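Local coordinates for protein acyl-homoserine-lactone synthase (Pseudomonas aeruginosa, PDB 1RO5) that makes the quorum-sensing signal N-(3-oxododecanoyl)homoserine lactone from an acyl carrier protein-bound fatty acyl chain and S-adenosyl-L-methionine, at residues A[6-11]-A[129-134]; A[183-186]-A[191-194]. All coordinates share one frame; numbering follows the deposited sequence.

Contact 1: A[6-11]-A[129-134]; sequences VQIGRR and ARYSLQ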
ATOM      1  N   VAL A   6      -0.205  14.559   3.058  1.00 43.52           N
ATOM      2  CA  VAL A   6       0.091  13.129   3.172  1.00 42.77           C
ATOM      3  C   VAL A   6       0.662  12.862   4.585  1.00 44.05           C
ATOM      4  O   VAL A   6       1.629  13.510   4.949  1.00 46.68           O
ATOM      5  CB  VAL A   6       1.085  12.723   2.132  1.00 42.20           C
ATOM      6  CG1 VAL A   6       1.477  11.240   2.293  1.00 45.78           C
ATOM      7  CG2 VAL A   6       0.539  12.908   0.734  1.00 40.49           C
ATOM      8  N   GLN A   7       0.085  11.970   5.394  1.00 41.89           N
ATOM      9  CA  GLN A   7       0.748  11.524   6.596  1.00 42.36           C
ATOM     10  C   GLN A   7       1.202  10.048   6.621  1.00 40.79           C
ATOM     11  O   GLN A   7       0.480   9.139   6.217  1.00 39.99           O
ATOM     12  CB  GLN A   7      -0.156  11.727   7.808  1.00 44.17           C
ATOM     13  CG  GLN A   7      -0.988  12.976   7.783  1.00 48.51           C
ATOM     14  CD  GLN A   7      -1.594  13.195   9.126  1.00 52.19           C
ATOM     15  OE1 GLN A   7      -1.009  12.775  10.174  1.00 52.24           O
ATOM     16  NE2 GLN A   7      -2.783  13.783   9.134  1.00 56.31           N
ATOM     17  N   ILE A   8       2.391   9.821   7.125  1.00 40.82           N
ATOM     18  CA  ILE A   8       2.891   8.513   7.292  1.00 43.47           C
ATOM     19  C   ILE A   8       3.423   8.305   8.701  1.00 46.69           C
ATOM     20  O   ILE A   8       4.282   9.061   9.162  1.00 49.06           O
ATOM     21  CB  ILE A   8       3.928   8.228   6.317  1.00 43.05           C
ATOM     22  CG1 ILE A   8       3.497   8.652   4.913  1.00 42.48           C
ATOM     23  CG2 ILE A   8       4.175   6.693   6.247  1.00 39.94           C
ATOM     24  CD1 ILE A   8       4.490   8.211   3.786  1.00 35.34           C
ATOM     25  N   GLY A   9       2.904   7.288   9.401  1.00 46.64           N
ATOM     26  CA  GLY A   9       3.289   7.022  10.764  1.00 44.40           C
ATOM     27  C   GLY A   9       2.696   5.705  11.254  1.00 45.16           C
ATOM     28  O   GLY A   9       1.851   5.067  10.599  1.00 44.84           O
ATOM     29  N   ARG A  10       3.098   5.339  12.448  1.00 44.67           N
ATOM     30  CA  ARG A  10       2.644   4.161  13.115  1.00 45.45           C
ATOM     31  C   ARG A  10       1.235   4.427  13.561  1.00 43.44           C
ATOM     32  O   ARG A  10       0.890   5.567  13.741  1.00 41.65           O
ATOM     33  CB  ARG A  10       3.571   3.888  14.295  1.00 47.69           C
ATOM     34  CG  ARG A  10       4.992   3.233  13.849  1.00 56.31           C
ATOM     35  CD  ARG A  10       6.034   3.038  15.047  1.00 69.24           C
ATOM     36  NE  ARG A  10       7.446   3.235  14.610  1.00 80.99           N
ATOM     37  CZ  ARG A  10       8.525   3.382  15.419  1.00 87.02           C
ATOM     38  NH1 ARG A  10       8.398   3.326  16.768  1.00 90.42           N
ATOM     39  NH2 ARG A  10       9.740   3.581  14.880  1.00 85.29           N
ATOM     40  N   ARG A  11       0.443   3.360  13.638  1.00 41.08           N
ATOM     41  CA  ARG A  11      -0.951   3.411  14.020  1.00 42.91           C
ATOM     42  C   ARG A  11      -1.159   4.258  15.231  1.00 46.04           C
ATOM     43  O   ARG A  11      -2.062   5.047  15.211  1.00 45.85           O
ATOM     44  CB  ARG A  11      -1.515   1.982  14.299  1.00 39.94           C
ATOM     45  CG  ARG A  11      -2.907   1.938  14.853  1.00 34.75           C
ATOM     46  CD  ARG A  11      -3.499   0.546  14.881  1.00 30.81           C
ATOM     47  NE  ARG A  11      -4.885   0.621  15.335  1.00 29.13           N
ATOM     48  CZ  ARG A  11      -5.923   0.714  14.524  1.00 30.23           C
ATOM     49  NH1 ARG A  11      -5.748   0.804  13.189  1.00 30.94           N
ATOM     50  NH2 ARG A  11      -7.156   0.817  14.997  1.00 28.82           N
ATOM     51  N   ALA A 129       7.798   5.749  -1.050  1.00 39.68           N
ATOM     52  CA  ALA A 129       9.125   5.243  -1.384  1.00 37.52           C
ATOM     53  C   ALA A 129      10.252   6.033  -0.646  1.00 38.18           C
ATOM     54  O   ALA A 129      11.307   5.537  -0.337  1.00 34.83           O
ATOM     55  CB  ALA A 129       9.309   5.284  -2.845  1.00 38.30           C
ATOM     56  N   ARG A 130       9.974   7.280  -0.370  1.00 38.80           N
ATOM     57  CA  ARG A 130      10.875   8.172   0.287  1.00 41.79           C
ATOM     58  C   ARG A 130      10.980   7.922   1.794  1.00 42.05           C
ATOM     59  O   ARG A 130      12.097   7.900   2.381  1.00 42.44           O
ATOM     60  CB  ARG A 130      10.308   9.604   0.049  1.00 42.32           C
ATOM     61  CG  ARG A 130      11.042  10.606   0.929  1.00 51.23           C
ATOM     62  CD  ARG A 130      10.698  12.050   0.748  1.00 59.40           C
ATOM     63  NE  ARG A 130      10.872  12.623   2.092  1.00 69.66           N
ATOM     64  CZ  ARG A 130       9.962  13.383   2.723  1.00 74.78           C
ATOM     65  NH1 ARG A 130       8.800  13.675   2.119  1.00 73.32           N
ATOM     66  NH2 ARG A 130      10.217  13.858   3.962  1.00 77.90           N
ATOM     67  N   TYR A 131       9.812   7.806   2.436  1.00 42.01           N
ATOM     68  CA  TYR A 131       9.719   7.390   3.792  1.00 41.05           C
ATOM     69  C   TYR A 131      10.360   6.036   3.956  1.00 39.42           C
ATOM     70  O   TYR A 131      11.038   5.802   4.905  1.00 39.46           O
ATOM     71  CB  TYR A 131       8.281   7.246   4.171  1.00 43.58           C
ATOM     72  CG  TYR A 131       8.074   6.859   5.649  1.00 43.81           C
ATOM     73  CD1 TYR A 131       8.163   7.842   6.663  1.00 45.46           C
ATOM     74  CD2 TYR A 131       7.745   5.565   6.002  1.00 43.27           C
ATOM     75  CE1 TYR A 131       7.927   7.510   7.997  1.00 47.12           C
ATOM     76  CE2 TYR A 131       7.513   5.192   7.371  1.00 50.73           C
ATOM     77  CZ  TYR A 131       7.641   6.168   8.369  1.00 51.22           C
ATOM     78  OH  TYR A 131       7.398   5.832   9.739  1.00 56.92           O
ATOM     79  N   SER A 132      10.173   5.132   3.023  1.00 38.51           N
ATOM     80  CA  SER A 132      10.808   3.853   3.197  1.00 38.90           C
ATOM     81  C   SER A 132      12.341   3.952   3.022  1.00 40.40           C
ATOM     82  O   SER A 132      13.129   3.323   3.772  1.00 40.53           O
ATOM     83  CB  SER A 132      10.251   2.843   2.226  1.00 37.75           C
ATOM     84  OG  SER A 132       8.852   3.016   2.125  1.00 37.45           O
ATOM     85  N   LEU A 133      12.775   4.735   2.044  1.00 39.71           N
ATOM     86  CA  LEU A 133      14.223   4.796   1.738  1.00 42.52           C
ATOM     87  C   LEU A 133      14.924   5.474   2.944  1.00 42.58           C
ATOM     88  O   LEU A 133      15.925   5.012   3.377  1.00 43.00           O
ATOM     89  CB  LEU A 133      14.540   5.500   0.386  1.00 41.08           C
ATOM     90  CG  LEU A 133      14.220   4.615  -0.805  1.00 41.07           C
ATOM     91  CD1 LEU A 133      14.103   5.512  -2.018  1.00 39.91           C
ATOM     92  CD2 LEU A 133      15.375   3.665  -0.956  1.00 39.24           C
ATOM     93  N   GLN A 134      14.304   6.497   3.519  1.00 44.24           N
ATOM     94  CA  GLN A 134      14.821   7.094   4.717  1.00 47.79           C
ATOM     95  C   GLN A 134      14.780   6.230   5.940  1.00 48.61           C
ATOM     96  O   GLN A 134      15.331   6.606   6.937  1.00 47.97           O
ATOM     97  CB  GLN A 134      14.099   8.363   5.023  1.00 48.56           C
ATOM     98  CG  GLN A 134      14.548   9.470   4.013  1.00 57.66           C
ATOM     99  CD  GLN A 134      13.746  10.774   4.122  1.00 69.44           C
ATOM    100  OE1 GLN A 134      13.981  11.718   3.316  1.00 75.76           O
ATOM    101  NE2 GLN A 134      12.777  10.831   5.101  1.00 71.65           N
TER
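The torsions of I8 and Y131 bring one methyl group over one aromatic ring. In Y131, CG lies opposite the backbone N about CA-CB (chi1 -177°), which carries the ring out from helix 118-133 toward strand 5-10. In I8, chi1 sets the CG2 branch, rather than CG1, opposite the backbone N, and CG2 is the branch that reaches the ring. This is sheet-against-helix packing in the alpha-beta-alpha sandwich of LasI, with the first strand of its large mixed sheet meeting the C-terminal part of helix 118-133.

The touch is a CH-pi contact. I8 CG2 sits 3.8 Å from the centroid of the Y131 ring, only 11° off the ring normal, so the methyl is placed over the middle of the face and not over an edge. It is 3.8 Å from both Y131 CD2 and Y131 CE2, and the remaining ring carbons lie little farther off. The other branch of I8 works alongside: its extended end brings CD1 to 3.9 Å from Y131 CB, nearer the root of the side chain. The side chains overlap head to tail, I8 CG2 over the ring and I8 CD1 by Y131 CB, and no hydrogen bond crosses between the segments.

Other parts of the fold frame this patch. Strand 55-61 is the antiparallel neighbour of strand 5-10, with backbone hydrogen bonds between Q7 and L58 and between G9 and Y56; its M57 touches I8, and its Y55 touches Y131. On the helix side, A129 and R130 lean on Y189 of helix 182-189.

Beyond I8, the strand runs past the phenol end of the ring, where G9 CA comes within 4.4 Å of Y131 OH.

Contact 2: A[183-186]-A[191-194]; sequences KTQI and GVLV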
ATOM      1  N   LYS A 183      16.356   2.808 -10.777  1.00 42.14           N
ATOM      2  CA  LYS A 183      15.333   2.877 -11.813  1.00 43.24           C
ATOM      3  C   LYS A 183      13.942   3.440 -11.283  1.00 43.87           C
ATOM      4  O   LYS A 183      13.279   4.454 -11.882  1.00 44.60           O
ATOM      5  CB  LYS A 183      15.232   1.533 -12.483  1.00 44.44           C
ATOM      6  CG  LYS A 183      14.163   1.550 -13.552  1.00 47.94           C
ATOM      7  CD  LYS A 183      13.821   0.079 -13.803  1.00 56.33           C
ATOM      8  CE  LYS A 183      12.480  -0.054 -14.498  1.00 56.97           C
ATOM      9  NZ  LYS A 183      12.733  -1.138 -15.453  1.00 61.98           N
ATOM     10  N   THR A 184      13.566   2.922 -10.079  1.00 41.75           N
ATOM     11  CA  THR A 184      12.313   3.364  -9.385  1.00 39.53           C
ATOM     12  C   THR A 184      12.417   4.770  -9.012  1.00 38.55           C
ATOM     13  O   THR A 184      11.494   5.573  -9.181  1.00 37.08           O
ATOM     14  CB  THR A 184      12.031   2.495  -8.138  1.00 38.51           C
ATOM     15  OG1 THR A 184      11.783   1.134  -8.565  1.00 38.19           O
ATOM     16  CG2 THR A 184      10.804   2.912  -7.367  1.00 36.84           C
ATOM     17  N   GLN A 185      13.543   5.078  -8.416  1.00 40.66           N
ATOM     18  CA  GLN A 185      13.713   6.415  -7.915  1.00 42.27           C
ATOM     19  C   GLN A 185      13.612   7.416  -9.067  1.00 45.99           C
ATOM     20  O   GLN A 185      12.997   8.498  -8.932  1.00 45.74           O
ATOM     21  CB  GLN A 185      15.068   6.486  -7.261  1.00 43.22           C
ATOM     22  CG  GLN A 185      15.127   5.789  -5.881  1.00 42.06           C
ATOM     23  CD  GLN A 185      16.469   5.966  -5.229  1.00 46.03           C
ATOM     24  OE1 GLN A 185      16.963   7.084  -5.160  1.00 51.44           O
ATOM     25  NE2 GLN A 185      17.112   4.863  -4.824  1.00 42.75           N
ATOM     26  N   ILE A 186      14.240   7.075 -10.207  1.00 49.01           N
ATOM     27  CA  ILE A 186      14.273   8.007 -11.345  1.00 51.45           C
ATOM     28  C   ILE A 186      12.832   8.152 -11.917  1.00 51.32           C
ATOM     29  O   ILE A 186      12.352   9.265 -12.157  1.00 53.60           O
ATOM     30  CB  ILE A 186      15.276   7.592 -12.430  1.00 51.63           C
ATOM     31  CG1 ILE A 186      16.747   7.594 -11.914  1.00 54.13           C
ATOM     32  CG2 ILE A 186      15.151   8.614 -13.552  1.00 53.32           C
ATOM     33  CD1 ILE A 186      17.751   6.617 -12.710  1.00 54.34           C
ATOM     34  N   GLY A 191      15.054  11.816 -10.719  1.00 62.41           N
ATOM     35  CA  GLY A 191      16.406  11.289 -10.544  1.00 61.83           C
ATOM     36  C   GLY A 191      16.585  10.455  -9.285  1.00 62.07           C
ATOM     37  O   GLY A 191      15.578   9.971  -8.736  1.00 62.71           O
ATOM     38  N   VAL A 192      17.832  10.311  -8.821  1.00 59.92           N
ATOM     39  CA  VAL A 192      18.172   9.520  -7.640  1.00 58.85           C
ATOM     40  C   VAL A 192      17.866  10.364  -6.403  1.00 57.65           C
ATOM     41  O   VAL A 192      18.172  11.600  -6.369  1.00 58.78           O
ATOM     42  CB  VAL A 192      19.634   9.126  -7.623  1.00 59.27           C
ATOM     43  CG1 VAL A 192      19.995   8.268  -6.353  1.00 64.14           C
ATOM     44  CG2 VAL A 192      19.965   8.324  -8.841  1.00 60.84           C
ATOM     45  N   LEU A 193      17.181   9.771  -5.420  1.00 53.21           N
ATOM     46  CA  LEU A 193      16.801  10.561  -4.248  1.00 51.15           C
ATOM     47  C   LEU A 193      18.071  10.890  -3.431  1.00 50.56           C
ATOM     48  O   LEU A 193      18.932  10.013  -3.168  1.00 47.66           O
ATOM     49  CB  LEU A 193      15.904   9.705  -3.388  1.00 51.24           C
ATOM     50  CG  LEU A 193      14.898  10.159  -2.350  1.00 52.08           C
ATOM     51  CD1 LEU A 193      15.379   9.792  -0.990  1.00 60.10           C
ATOM     52  CD2 LEU A 193      14.566  11.643  -2.480  1.00 55.12           C
ATOM     53  N   VAL A 194      18.195  12.122  -2.998  1.00 50.98           N
ATOM     54  CA  VAL A 194      19.357  12.438  -2.180  1.00 51.17           C
ATOM     55  C   VAL A 194      18.868  13.024  -0.917  1.00 50.77           C
ATOM     56  O   VAL A 194      18.213  14.061  -0.984  1.00 49.71           O
ATOM     57  CB  VAL A 194      20.292  13.497  -2.869  1.00 52.97           C
ATOM     58  CG1 VAL A 194      21.427  13.922  -1.922  1.00 49.78           C
ATOM     59  CG2 VAL A 194      20.789  12.964  -4.154  1.00 50.57           C
TER
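The carboxamide of Q185 takes hold of the outgoing chain: its OE1 accepts a hydrogen bond from L193 N, with the two atoms 2.7 Å apart. After helix 182-189 the C-terminal tail turns off across it, and a helix side chain bonds to its main chain. The bond is nearly straight, at 159° about the hydrogen, and the donor lies in the plane of the Q185 amide.

Two carbons of the tail also press on this oxygen. L193 CB lies 3.3 Å from Q185 OE1, and V192 CG1 comes to 3.5 Å from it, so the acceptor is packed as well as bonded. The V192 CB is directed away from the helix, yet CG1, set opposite its own backbone N (chi1 -180°), still touches the oxygen. The Q185 chain, extended beyond CG, stands roughly perpendicular to the L193 side chain; Q185 CD is 3.9 Å from L193 N.

One residue along, the packing is side chain on backbone. CG1 of I186 rests against the main chain of glycine, 3.9 Å from G191 C, and I186 CA makes a CA-H...O contact with G191 O at 3.5 Å. That carbonyl also lies close to Q185 O; both are acceptors, so no hydrogen bond joins them, and the approach is likely to be mildly unfavourable.

Farther out, the second end of the Q185 amide is occupied too: NE2 donates to L180 O, at the chain leading into the helix. With each end engaged, the amide has its rotation fixed and OE1 kept facing the tail. Next to it, the first turn of the helix is tied to the ends of strands 171-179 and 158-161 through T184 OG1, which is hydrogen-bonded to E179 O and D158 N.

Overall arrangement
Contact 1 closes before contact 2 opens, so the two stand in series along the chain, their centres about 17 Å apart. They are joined through adjacent helices: 118-133 carries one half of contact 1, and 182-189 carries one half of contact 2. Where these helices meet, L133 CD1 packs 4.0 Å from Q185 CG. The chain of contacts runs from strand 5-10 of the large mixed sheet through helix 118-133 and helix 182-189 to the C-terminal tail at the surface. Through the L133-Q185 touch, the first strand and the C-terminal tail are connected indirectly, by way of the two helices.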